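Side-chain contacts in protein MJ1225 (Methanocaldococcus jannaschii, PDB 3KH5), which is of unknown function but binds AMP and ADP, carries four CBS domains and is a putative archaeal homologue of the gamma subunit of AMP-activated protein kinase: residues Pro39-Gly44 with Asn125-Leu130; Gly50-Met55 with Glu84-Ile89; Asn93-Lys98 with Ile107-Thr112. All coordinates share one frame; numbering follows the deposited sequence.

Contact 1 of 3, residues Pro39-Gly44 with Asn125-Leu130; sequences PVVNAG and NQLISL
Leu127 rises from its strand as a knob into the shallow hollow between Pro39 and Val41, while Leu130 meets the proline ring at CG. The base of the knob meets Val41, whose CG1 lies 4.2 Å from Leu127 CB. Its tip leans the opposite way along the strand, bringing Leu127 CD2 to 4.5 Å from Pro39 CB. Pro39 is the complementary bump: its rigid ring enters the dip between the two leucines, with CG 4.2 Å from Leu130 CD1. Leu130 has CG anti to the backbone N (chi1 -178°), and its chain lies across the ring at a slant and touches it with the methyl CD1. All three contacts are apolar and rather loose.

The strand segments 39-41 and 127-130 run almost exactly antiparallel, at 173°, but their axes stay 10.1 Å apart. That is the spacing of two sheets packed face to face, not of neighbours within one sheet. Residues three apart in a regular strand would point to opposite faces; here a classic beta bulge, with Ile128 and Ser129 both facing Ile120, brings Leu127 and Leu130 to the same face. Such pairing of sheets is characteristic of a tandem of CBS domains, the Bateman module, and this contact joins the first repeat to the second. Pro39 and Leu130 also touch a bound ADP, so the apolar seam runs up to a nucleotide pocket.

Around the seam, Leu127 also packs on Thr16, on Val48 of strand 48-53 and on Pro119 of strand 117-121. Strand 37-41 pairs with strand 48-53 and bonds through Pro39 and Val41 to Val17, whereas strand 127-132 lies at the outer edge of the three-stranded sheet beside strand 117-121.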
loop_
_atom_site.group_PDB
_atom_site.type_symbol
_atom_site.label_atom_id
_atom_site.label_comp_id
_atom_site.label_asym_id
_atom_site.label_seq_id
_atom_site.Cartn_x
_atom_site.Cartn_y
_atom_site.Cartn_z
ATOM N N PRO A 39 11.643 -3.894 -2.919
ATOM C CA PRO A 39 12.312 -5.192 -3.008
ATOM C C PRO A 39 13.558 -5.222 -2.139
ATOM O O PRO A 39 14.290 -4.230 -2.051
ATOM C CB PRO A 39 12.708 -5.289 -4.487
ATOM C CG PRO A 39 11.733 -4.433 -5.191
ATOM C CD PRO A 39 11.469 -3.287 -4.255
ATOM N N VAL A 40 13.762 -6.356 -1.482
ATOM C CA VAL A 40 14.958 -6.590 -0.704
ATOM C C VAL A 40 15.829 -7.534 -1.534
ATOM O O VAL A 40 15.386 -8.610 -1.953
ATOM C CB VAL A 40 14.633 -7.144 0.704
ATOM C CG1 VAL A 40 15.895 -7.250 1.544
ATOM C CG2 VAL A 40 13.616 -6.244 1.413
ATOM N N VAL A 41 17.053 -7.094 -1.810
ATOM C CA VAL A 41 17.970 -7.830 -2.678
ATOM C C VAL A 41 19.320 -8.078 -1.991
ATOM O O VAL A 41 19.700 -7.334 -1.084
ATOM C CB VAL A 41 18.202 -7.086 -4.027
ATOM C CG1 VAL A 41 16.906 -6.943 -4.823
ATOM C CG2 VAL A 41 18.892 -5.728 -3.821
ATOM N N ASN A 42 20.042 -9.114 -2.415
ATOM C CA ASN A 42 21.440 -9.285 -1.997
ATOM C C ASN A 42 22.327 -8.211 -2.627
ATOM O O ASN A 42 22.076 -7.792 -3.761
ATOM C CB ASN A 42 21.970 -10.660 -2.396
ATOM C CG ASN A 42 21.226 -11.796 -1.731
ATOM O OD1 ASN A 42 20.970 -12.828 -2.352
ATOM N ND2 ASN A 42 20.875 -11.618 -0.462
ATOM N N ALA A 43 23.380 -7.796 -1.913
ATOM C CA ALA A 43 24.199 -6.636 -2.353
ATOM C C ALA A 43 25.222 -6.738 -3.527
ATOM O O ALA A 43 25.339 -5.772 -4.286
ATOM C CB ALA A 43 24.876 -5.985 -1.125
ATOM N N GLY A 44 25.934 -7.843 -3.748
ATOM C CA GLY A 44 25.517 -9.208 -3.535
ATOM C C GLY A 44 25.461 -9.637 -4.995
ATOM O O GLY A 44 26.294 -9.199 -5.817
ATOM N N ASN A 125 16.835 -15.281 -10.621
ATOM C CA ASN A 125 16.070 -14.532 -9.610
ATOM C C ASN A 125 16.665 -13.147 -9.305
ATOM O O ASN A 125 16.367 -12.539 -8.273
ATOM C CB ASN A 125 15.885 -15.362 -8.326
ATOM C CG ASN A 125 14.777 -14.829 -7.431
ATOM O OD1 ASN A 125 13.642 -14.630 -7.871
ATOM N ND2 ASN A 125 15.099 -14.608 -6.161
ATOM N N GLN A 126 17.503 -12.659 -10.221
ATOM C CA GLN A 126 18.091 -11.325 -10.120
ATOM C C GLN A 126 17.045 -10.292 -10.514
ATOM O O GLN A 126 16.279 -10.513 -11.453
ATOM C CB GLN A 126 19.320 -11.200 -11.032
ATOM C CG GLN A 126 20.545 -12.001 -10.593
ATOM C CD GLN A 126 21.726 -11.840 -11.545
ATOM O OE1 GLN A 126 21.656 -12.220 -12.714
ATOM N NE2 GLN A 126 22.823 -11.277 -11.041
ATOM N N LEU A 127 17.014 -9.171 -9.800
ATOM C CA LEU A 127 16.037 -8.127 -10.082
ATOM C C LEU A 127 16.302 -7.473 -11.437
ATOM O O LEU A 127 17.412 -7.007 -11.705
ATOM C CB LEU A 127 16.026 -7.070 -8.974
ATOM C CG LEU A 127 14.947 -5.989 -9.099
ATOM C CD1 LEU A 127 13.559 -6.563 -8.836
ATOM C CD2 LEU A 127 15.235 -4.844 -8.152
ATOM N N ILE A 128 15.273 -7.451 -12.279
ATOM C CA ILE A 128 15.342 -6.832 -13.600
ATOM C C ILE A 128 14.563 -5.517 -13.594
ATOM O O ILE A 128 15.088 -4.470 -13.982
ATOM C CB ILE A 128 14.807 -7.800 -14.705
ATOM C CG1 ILE A 128 15.786 -8.967 -14.943
ATOM C CG2 ILE A 128 14.523 -7.058 -16.018
ATOM C CD1 ILE A 128 17.273 -8.559 -15.052
ATOM N N SER A 129 13.314 -5.591 -13.138
ATOM C CA SER A 129 12.427 -4.437 -13.056
ATOM C C SER A 129 11.330 -4.701 -12.025
ATOM O O SER A 129 11.502 -5.520 -11.119
ATOM C CB SER A 129 11.811 -4.144 -14.430
ATOM O OG SER A 129 11.196 -2.866 -14.445
ATOM N N LEU A 130 10.207 -4.001 -12.175
ATOM C CA LEU A 130 9.034 -4.160 -11.324
ATOM C C LEU A 130 7.820 -3.627 -12.072
ATOM O O LEU A 130 7.904 -2.611 -12.764
ATOM C CB LEU A 130 9.204 -3.400 -10.005
ATOM C CG LEU A 130 8.059 -3.505 -8.990
ATOM C CD1 LEU A 130 8.481 -4.347 -7.793
ATOM C CD2 LEU A 130 7.673 -2.115 -8.528
#

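Contact 2 of 3, residues Gly50-Met55 with Glu84-Ile89; sequences GIITSM and EPVREI. With ADP (adenosine-5'-diphosphate), chain D; AMP (adenosine monophosphate), chain F.
With CG1 turned anti to the backbone N (chi1 -173°) and the next torsion near 95°, Ile52 aims its CD1 at Ile89, whose own CG1 sits between its backbone N and carbonyl carbon (chi1 65°). The two chains meet at an oblique angle, Ile52 CD1 lying 3.6 Å from Ile89 CG1. Val86 closes in beside them, its CG2 4.1 Å from Ile52 CD1. Val86 opens a short 3-10 turn, and Ile89 directly follows it, its N bonding to Val86 O.

The strand-to-helix junction of the CBS fold follows Ile52: Thr53 is the N-cap of helix 54-63, and its OG1 donates to ADP O2A at 2.6 Å while taking a weak bond from Met55 N. Asp56, third residue of the helix, accepts from Thr53 N and also binds the ADP.

Ile51 points to the opposite side of the strand, its CG2 3.7 Å from ADP C4 and its CD1 3.9 Å from ADP N7. Cutting Ile51 back to an alanine removes both groups and would probably leave this face of the adenine without its apolar cover, the base freer to shift. On the turn, Glu88 grips AMP N6 twice, through its backbone O and through OE1 at 3.1 Å.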
loop_
_atom_site.group_PDB
_atom_site.type_symbol
_atom_site.label_atom_id
_atom_site.label_comp_id
_atom_site.label_asym_id
_atom_site.label_seq_id
_atom_site.Cartn_x
_atom_site.Cartn_y
_atom_site.Cartn_z
ATOM N N GLY A 50 13.423 -10.748 -0.668
ATOM C CA GLY A 50 12.322 -10.254 0.158
ATOM C C GLY A 50 11.668 -9.024 -0.433
ATOM O O GLY A 50 12.074 -8.549 -1.495
ATOM N N ILE A 51 10.644 -8.522 0.253
ATOM C CA ILE A 51 9.967 -7.282 -0.121
ATOM C C ILE A 51 9.379 -6.654 1.146
ATOM O O ILE A 51 8.950 -7.367 2.057
ATOM C CB ILE A 51 8.885 -7.522 -1.217
ATOM C CG1 ILE A 51 8.370 -6.195 -1.795
ATOM C CG2 ILE A 51 7.745 -8.415 -0.700
ATOM C CD1 ILE A 51 7.740 -6.323 -3.180
ATOM N N ILE A 52 9.386 -5.327 1.215
ATOM C CA ILE A 52 8.877 -4.609 2.381
ATOM C C ILE A 52 8.059 -3.417 1.905
ATOM O O ILE A 52 8.519 -2.637 1.065
ATOM C CB ILE A 52 10.032 -4.180 3.340
ATOM C CG1 ILE A 52 9.489 -3.585 4.643
ATOM C CG2 ILE A 52 11.024 -3.222 2.658
ATOM C CD1 ILE A 52 9.377 -4.610 5.771
ATOM N N THR A 53 6.832 -3.307 2.403
ATOM C CA THR A 53 5.939 -2.216 2.025
ATOM C C THR A 53 5.492 -1.492 3.285
ATOM O O THR A 53 5.833 -1.905 4.398
ATOM C CB THR A 53 4.679 -2.722 1.290
ATOM O OG1 THR A 53 3.808 -3.366 2.228
ATOM C CG2 THR A 53 5.035 -3.696 0.157
ATOM N N SER A 54 4.710 -0.430 3.113
ATOM C CA SER A 54 4.198 0.340 4.245
ATOM C C SER A 54 3.276 -0.483 5.137
ATOM O O SER A 54 3.148 -0.200 6.327
ATOM C CB SER A 54 3.487 1.609 3.769
ATOM O OG SER A 54 2.459 1.311 2.845
ATOM N N MET A 55 2.634 -1.493 4.555
ATOM C CA MET A 55 1.768 -2.395 5.309
ATOM C C MET A 55 2.545 -3.239 6.304
ATOM O O MET A 55 2.064 -3.495 7.405
ATOM C CB MET A 55 0.968 -3.290 4.369
ATOM C CG MET A 55 -0.340 -2.661 3.968
ATOM S SD MET A 55 -1.504 -2.746 5.335
ATOM C CE MET A 55 -1.861 -0.986 5.465
ATOM N N GLU A 84 16.947 -2.850 14.086
ATOM C CA GLU A 84 16.950 -4.222 13.567
ATOM C C GLU A 84 17.034 -4.230 12.040
ATOM O O GLU A 84 16.486 -3.339 11.392
ATOM C CB GLU A 84 15.687 -4.976 14.006
ATOM C CG GLU A 84 15.585 -5.250 15.505
ATOM C CD GLU A 84 16.390 -6.457 15.961
ATOM O OE1 GLU A 84 16.485 -6.666 17.188
ATOM O OE2 GLU A 84 16.923 -7.199 15.108
ATOM N N PRO A 85 17.716 -5.239 11.464
ATOM C CA PRO A 85 17.746 -5.392 10.014
ATOM C C PRO A 85 16.350 -5.663 9.463
ATOM O O PRO A 85 15.533 -6.328 10.112
ATOM C CB PRO A 85 18.659 -6.604 9.803
ATOM C CG PRO A 85 18.589 -7.363 11.073
ATOM C CD PRO A 85 18.448 -6.326 12.146
ATOM N N VAL A 86 16.093 -5.126 8.275
ATOM C CA VAL A 86 14.804 -5.241 7.620
ATOM C C VAL A 86 14.421 -6.717 7.421
ATOM O O VAL A 86 13.234 -7.034 7.329
ATOM C CB VAL A 86 14.770 -4.420 6.290
ATOM C CG1 VAL A 86 15.308 -5.226 5.114
ATOM C CG2 VAL A 86 13.367 -3.919 5.999
ATOM N N ARG A 87 15.413 -7.611 7.397
ATOM C CA ARG A 87 15.132 -9.042 7.246
ATOM C C ARG A 87 14.220 -9.566 8.366
ATOM O O ARG A 87 13.500 -10.552 8.165
ATOM C CB ARG A 87 16.420 -9.877 7.114
ATOM C CG ARG A 87 17.109 -10.200 8.424
ATOM C CD ARG A 87 18.510 -10.738 8.218
ATOM N NE ARG A 87 19.265 -10.642 9.465
ATOM C CZ ARG A 87 20.585 -10.761 9.573
ATOM N NH1 ARG A 87 21.337 -10.990 8.501
ATOM N NH2 ARG A 87 21.157 -10.649 10.766
ATOM N N GLU A 88 14.210 -8.895 9.520
ATOM C CA GLU A 88 13.335 -9.298 10.625
ATOM C C GLU A 88 11.839 -9.122 10.333
ATOM O O GLU A 88 11.017 -9.833 10.913
ATOM C CB GLU A 88 13.700 -8.582 11.936
ATOM C CG GLU A 88 15.013 -9.044 12.586
ATOM C CD GLU A 88 14.946 -10.431 13.236
ATOM O OE1 GLU A 88 13.834 -10.937 13.512
ATOM O OE2 GLU A 88 16.028 -11.010 13.479
ATOM N N ILE A 89 11.489 -8.189 9.445
ATOM C CA ILE A 89 10.075 -7.884 9.172
ATOM C C ILE A 89 9.649 -7.932 7.696
ATOM O O ILE A 89 8.475 -7.709 7.384
ATOM C CB ILE A 89 9.617 -6.528 9.814
ATOM C CG1 ILE A 89 10.341 -5.328 9.185
ATOM C CG2 ILE A 89 9.774 -6.562 11.338
ATOM C CD1 ILE A 89 9.633 -3.993 9.411
HETATM P PB ADP D . -0.206 -4.741 -2.170
HETATM O O1B ADP D . -1.621 -5.204 -2.103
HETATM O O2B ADP D . -0.115 -3.149 -2.501
HETATM O O3B ADP D . 0.678 -5.473 -3.310
HETATM P PA ADP D . 0.427 -3.902 0.263
HETATM O O1A ADP D . -0.625 -3.944 1.303
HETATM O O2A ADP D . 1.781 -3.079 0.643
HETATM O O3A ADP D . 0.615 -5.018 -0.846
HETATM O "O5'" ADP D . 1.184 -5.074 1.145
HETATM C "C5'" ADP D . 0.508 -6.164 1.845
HETATM C "C4'" ADP D . 1.479 -7.337 2.187
HETATM O "O4'" ADP D . 1.788 -8.036 0.940
HETATM C "C3'" ADP D . 2.827 -6.921 2.813
HETATM O "O3'" ADP D . 3.175 -7.865 3.834
HETATM C "C2'" ADP D . 3.800 -6.998 1.633
HETATM O "O2'" ADP D . 5.144 -7.286 2.052
HETATM C "C1'" ADP D . 3.228 -8.168 0.840
HETATM N N9 ADP D . 3.623 -8.090 -0.597
HETATM C C8 ADP D . 3.529 -7.057 -1.443
HETATM N N7 ADP D . 3.997 -7.424 -2.643
HETATM C C5 ADP D . 4.387 -8.691 -2.554
HETATM C C6 ADP D . 4.942 -9.605 -3.441
HETATM N N6 ADP D . 5.198 -9.265 -4.701
HETATM N N1 ADP D . 5.219 -10.844 -2.999
HETATM C C2 ADP D . 4.973 -11.207 -1.745
HETATM N N3 ADP D . 4.444 -10.360 -0.876
HETATM C C4 ADP D . 4.146 -9.108 -1.257
HETATM P P AMP F . 14.407 -13.495 21.009
HETATM O O1P AMP F . 14.511 -14.929 20.650
HETATM O O2P AMP F . 14.727 -12.519 19.752
HETATM O O3P AMP F . 15.478 -13.087 22.147
HETATM O "O5'" AMP F . 12.973 -13.087 21.600
HETATM C "C5'" AMP F . 12.540 -11.733 21.525
HETATM C "C4'" AMP F . 11.019 -11.596 21.764
HETATM O "O4'" AMP F . 10.446 -10.743 20.724
HETATM C "C3'" AMP F . 10.215 -12.903 21.718
HETATM O "O3'" AMP F . 9.041 -12.790 22.540
HETATM C "C2'" AMP F . 9.847 -13.028 20.242
HETATM O "O2'" AMP F . 8.586 -13.694 20.101
HETATM C "C1'" AMP F . 9.710 -11.575 19.776
HETATM N N9 AMP F . 10.285 -11.345 18.425
HETATM C C8 AMP F . 11.578 -11.382 18.094
HETATM N N7 AMP F . 11.710 -11.119 16.794
HETATM C C5 AMP F . 10.497 -10.906 16.297
HETATM C C6 AMP F . 10.014 -10.593 15.032
HETATM N N6 AMP F . 10.851 -10.449 14.009
HETATM N N1 AMP F . 8.689 -10.440 14.857
HETATM C C2 AMP F . 7.845 -10.583 15.873
HETATM N N3 AMP F . 8.276 -10.882 17.092
HETATM C C4 AMP F . 9.589 -11.047 17.334
#

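Contact 3 of 3, residues Asn93-Lys98 with Ile107-Thr112; sequences NVITLK and IETFLT. With ADP (adenosine-5'-diphosphate), chain D.
Ile95 and Thr109 meet methyl to methyl, with Ile95 CG2 3.7 Å from Thr109 CG2. Two residues on, Leu97 brings CD2 to 3.6 Å from Thr109 OG1, and the threonine is thus flanked by both side chains, both running alongside it with their directions reversed to its own. With OG1 beside the backbone N and anti to the carbonyl carbon (chi1 -65°), the methyl CG2 of Thr109 falls anti to N and meets Ile95, while the hydroxyl bonds Glu105 O, one helical turn earlier. That bond satisfies the hydroxyl on the helix itself and leaves only van der Waals contact with Leu97.

In the next shell, the backbone of Ile95 holds the adenine of ADP by two nearly straight bonds: its N donates to ADP N1 at 2.8 Å (162°), and its O accepts from ADP N6 at 2.9 Å (173°). The helix packs on the side chain of the very residue whose main chain reads the base. Farther down the helix, Thr112 repeats the local bonding, its OG1 reaching Glu108 O at 2.7 Å. Thr112 N approaches that oxygen from the other face of the carbonyl plane.

The contact lies within a beta-alpha-beta unit: strand 97-98, helix 103-112, then strand 117-121 parallel to the first. Leu97 bonds to strand 117-121 through its backbone and packs on Ile131 of strand 127-132, while Phe110 and Ile107 press the helix against helix 133-140.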
loop_
_atom_site.group_PDB
_atom_site.type_symbol
_atom_site.label_atom_id
_atom_site.label_comp_id
_atom_site.label_asym_id
_atom_site.label_seq_id
_atom_site.Cartn_x
_atom_site.Cartn_y
_atom_site.Cartn_z
ATOM N N ASN A 93 9.654 -15.356 0.344
ATOM C CA ASN A 93 8.754 -16.060 -0.595
ATOM C C ASN A 93 7.995 -15.046 -1.461
ATOM O O ASN A 93 6.760 -15.050 -1.514
ATOM C CB ASN A 93 7.755 -16.958 0.175
ATOM C CG ASN A 93 7.147 -18.052 -0.704
ATOM O OD1 ASN A 93 7.547 -18.252 -1.855
ATOM N ND2 ASN A 93 6.179 -18.780 -0.155
ATOM N N VAL A 94 8.745 -14.172 -2.123
ATOM C CA VAL A 94 8.176 -13.061 -2.878
ATOM C C VAL A 94 7.430 -13.577 -4.106
ATOM O O VAL A 94 7.869 -14.525 -4.755
ATOM C CB VAL A 94 9.289 -12.049 -3.283
ATOM C CG1 VAL A 94 8.717 -10.847 -4.032
ATOM C CG2 VAL A 94 10.062 -11.591 -2.057
ATOM N N ILE A 95 6.289 -12.970 -4.407
ATOM C CA ILE A 95 5.623 -13.219 -5.674
ATOM C C ILE A 95 6.303 -12.375 -6.753
ATOM O O ILE A 95 6.234 -11.139 -6.725
ATOM C CB ILE A 95 4.119 -12.900 -5.599
ATOM C CG1 ILE A 95 3.424 -13.884 -4.653
ATOM C CG2 ILE A 95 3.484 -12.958 -6.990
ATOM C CD1 ILE A 95 2.003 -13.507 -4.307
ATOM N N THR A 96 6.967 -13.047 -7.694
ATOM C CA THR A 96 7.653 -12.372 -8.802
ATOM C C THR A 96 7.136 -12.810 -10.182
ATOM O O THR A 96 6.400 -13.798 -10.297
ATOM C CB THR A 96 9.201 -12.578 -8.762
ATOM O OG1 THR A 96 9.527 -13.930 -9.115
ATOM C CG2 THR A 96 9.790 -12.247 -7.390
ATOM N N LEU A 97 7.533 -12.063 -11.216
ATOM C CA LEU A 97 7.334 -12.459 -12.620
ATOM C C LEU A 97 8.672 -12.641 -13.356
ATOM O O LEU A 97 9.644 -11.925 -13.089
ATOM C CB LEU A 97 6.448 -11.449 -13.363
ATOM C CG LEU A 97 5.045 -11.135 -12.824
ATOM C CD1 LEU A 97 4.536 -9.828 -13.390
ATOM C CD2 LEU A 97 4.037 -12.263 -13.067
ATOM N N LYS A 98 8.708 -13.614 -14.269
ATOM C CA LYS A 98 9.879 -13.884 -15.115
ATOM C C LYS A 98 10.002 -12.795 -16.172
ATOM O O LYS A 98 8.990 -12.209 -16.563
ATOM C CB LYS A 98 9.750 -15.260 -15.784
ATOM C CG LYS A 98 9.773 -16.445 -14.818
ATOM C CD LYS A 98 11.154 -16.624 -14.198
ATOM C CE LYS A 98 11.092 -17.439 -12.916
ATOM N NZ LYS A 98 12.381 -17.334 -12.141
ATOM N N ILE A 107 -1.694 -9.593 -14.899
ATOM C CA ILE A 107 -3.075 -9.338 -14.500
ATOM C C ILE A 107 -3.647 -10.472 -13.647
ATOM O O ILE A 107 -4.233 -10.215 -12.592
ATOM C CB ILE A 107 -3.973 -9.016 -15.723
ATOM C CG1 ILE A 107 -3.630 -7.621 -16.264
ATOM C CG2 ILE A 107 -5.452 -9.077 -15.347
ATOM C CD1 ILE A 107 -4.161 -7.329 -17.663
ATOM N N GLU A 108 -3.467 -11.716 -14.087
ATOM C CA GLU A 108 -3.946 -12.858 -13.308
ATOM C C GLU A 108 -3.267 -12.928 -11.937
ATOM O O GLU A 108 -3.897 -13.304 -10.946
ATOM C CB GLU A 108 -3.745 -14.168 -14.072
ATOM C CG GLU A 108 -4.478 -15.356 -13.457
ATOM C CD GLU A 108 -4.234 -16.657 -14.200
ATOM O OE1 GLU A 108 -5.203 -17.425 -14.378
ATOM O OE2 GLU A 108 -3.081 -16.915 -14.611
ATOM N N THR A 109 -1.985 -12.567 -11.894
ATOM C CA THR A 109 -1.220 -12.543 -10.651
ATOM C C THR A 109 -1.803 -11.510 -9.688
ATOM O O THR A 109 -2.066 -11.824 -8.527
ATOM C CB THR A 109 0.276 -12.254 -10.919
ATOM O OG1 THR A 109 0.839 -13.330 -11.679
ATOM C CG2 THR A 109 1.058 -12.111 -9.619
ATOM N N PHE A 110 -2.022 -10.292 -10.182
ATOM C CA PHE A 110 -2.579 -9.217 -9.362
ATOM C C PHE A 110 -3.974 -9.564 -8.850
ATOM O O PHE A 110 -4.313 -9.285 -7.697
ATOM C CB PHE A 110 -2.647 -7.904 -10.150
ATOM C CG PHE A 110 -1.305 -7.330 -10.519
ATOM C CD1 PHE A 110 -0.189 -7.533 -9.712
ATOM C CD2 PHE A 110 -1.168 -6.554 -11.667
ATOM C CE1 PHE A 110 1.044 -6.993 -10.056
ATOM C CE2 PHE A 110 0.061 -6.003 -12.017
ATOM C CZ PHE A 110 1.168 -6.223 -11.211
ATOM N N LEU A 111 -4.772 -10.178 -9.722
ATOM C CA LEU A 111 -6.166 -10.497 -9.425
ATOM C C LEU A 111 -6.370 -11.698 -8.494
ATOM O O LEU A 111 -7.341 -11.728 -7.733
ATOM C CB LEU A 111 -6.942 -10.724 -10.728
ATOM C CG LEU A 111 -7.706 -9.587 -11.420
ATOM C CD1 LEU A 111 -6.957 -8.256 -11.408
ATOM C CD2 LEU A 111 -8.051 -10.002 -12.845
ATOM N N THR A 112 -5.482 -12.687 -8.550
ATOM C CA THR A 112 -5.708 -13.925 -7.788
ATOM C C THR A 112 -4.764 -14.112 -6.609
ATOM O O THR A 112 -5.045 -14.899 -5.700
ATOM C CB THR A 112 -5.637 -15.187 -8.675
ATOM O OG1 THR A 112 -4.311 -15.343 -9.188
ATOM C CG2 THR A 112 -6.621 -15.100 -9.828
HETATM P PB ADP D . -0.206 -4.741 -2.170
HETATM O O1B ADP D . -1.621 -5.204 -2.103
HETATM O O2B ADP D . -0.115 -3.149 -2.501
HETATM O O3B ADP D . 0.678 -5.473 -3.310
HETATM P PA ADP D . 0.427 -3.902 0.263
HETATM O O1A ADP D . -0.625 -3.944 1.303
HETATM O O2A ADP D . 1.781 -3.079 0.643
HETATM O O3A ADP D . 0.615 -5.018 -0.846
HETATM O "O5'" ADP D . 1.184 -5.074 1.145
HETATM C "C5'" ADP D . 0.508 -6.164 1.845
HETATM C "C4'" ADP D . 1.479 -7.337 2.187
HETATM O "O4'" ADP D . 1.788 -8.036 0.940
HETATM C "C3'" ADP D . 2.827 -6.921 2.813
HETATM O "O3'" ADP D . 3.175 -7.865 3.834
HETATM C "C2'" ADP D . 3.800 -6.998 1.633
HETATM O "O2'" ADP D . 5.144 -7.286 2.052
HETATM C "C1'" ADP D . 3.228 -8.168 0.840
HETATM N N9 ADP D . 3.623 -8.090 -0.597
HETATM C C8 ADP D . 3.529 -7.057 -1.443
HETATM N N7 ADP D . 3.997 -7.424 -2.643
HETATM C C5 ADP D . 4.387 -8.691 -2.554
HETATM C C6 ADP D . 4.942 -9.605 -3.441
HETATM N N6 ADP D . 5.198 -9.265 -4.701
HETATM N N1 ADP D . 5.219 -10.844 -2.999
HETATM C C2 ADP D . 4.973 -11.207 -1.745
HETATM N N3 ADP D . 4.444 -10.360 -0.876
HETATM C C4 ADP D . 4.146 -9.108 -1.257
#

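Overall arrangement
Following the chain from the N terminus, contact 1 opens on strand 37-41 and closes at residues 125-130, making a long loop that holds the other two contacts. Inside that loop they follow in series without crossing: contact 2 closes residues 50-55 onto 84-89 before contact 3 opens at 93-98 and closes at 107-112. Contacts 1 and 2 meet in one sheet, where Val40 N lies 2.8 Å from Gly50 O, a probable hydrogen bond. Contacts 2 and 3 both reach the same ADP. Contact 1 ties strand 37-41 to strand 127-132 of the other sheet, contact 2 ties strand 48-53 to the 3-10 turn ahead of strand 97-98, and contact 3 sets helix 103-112 on segment 93-98.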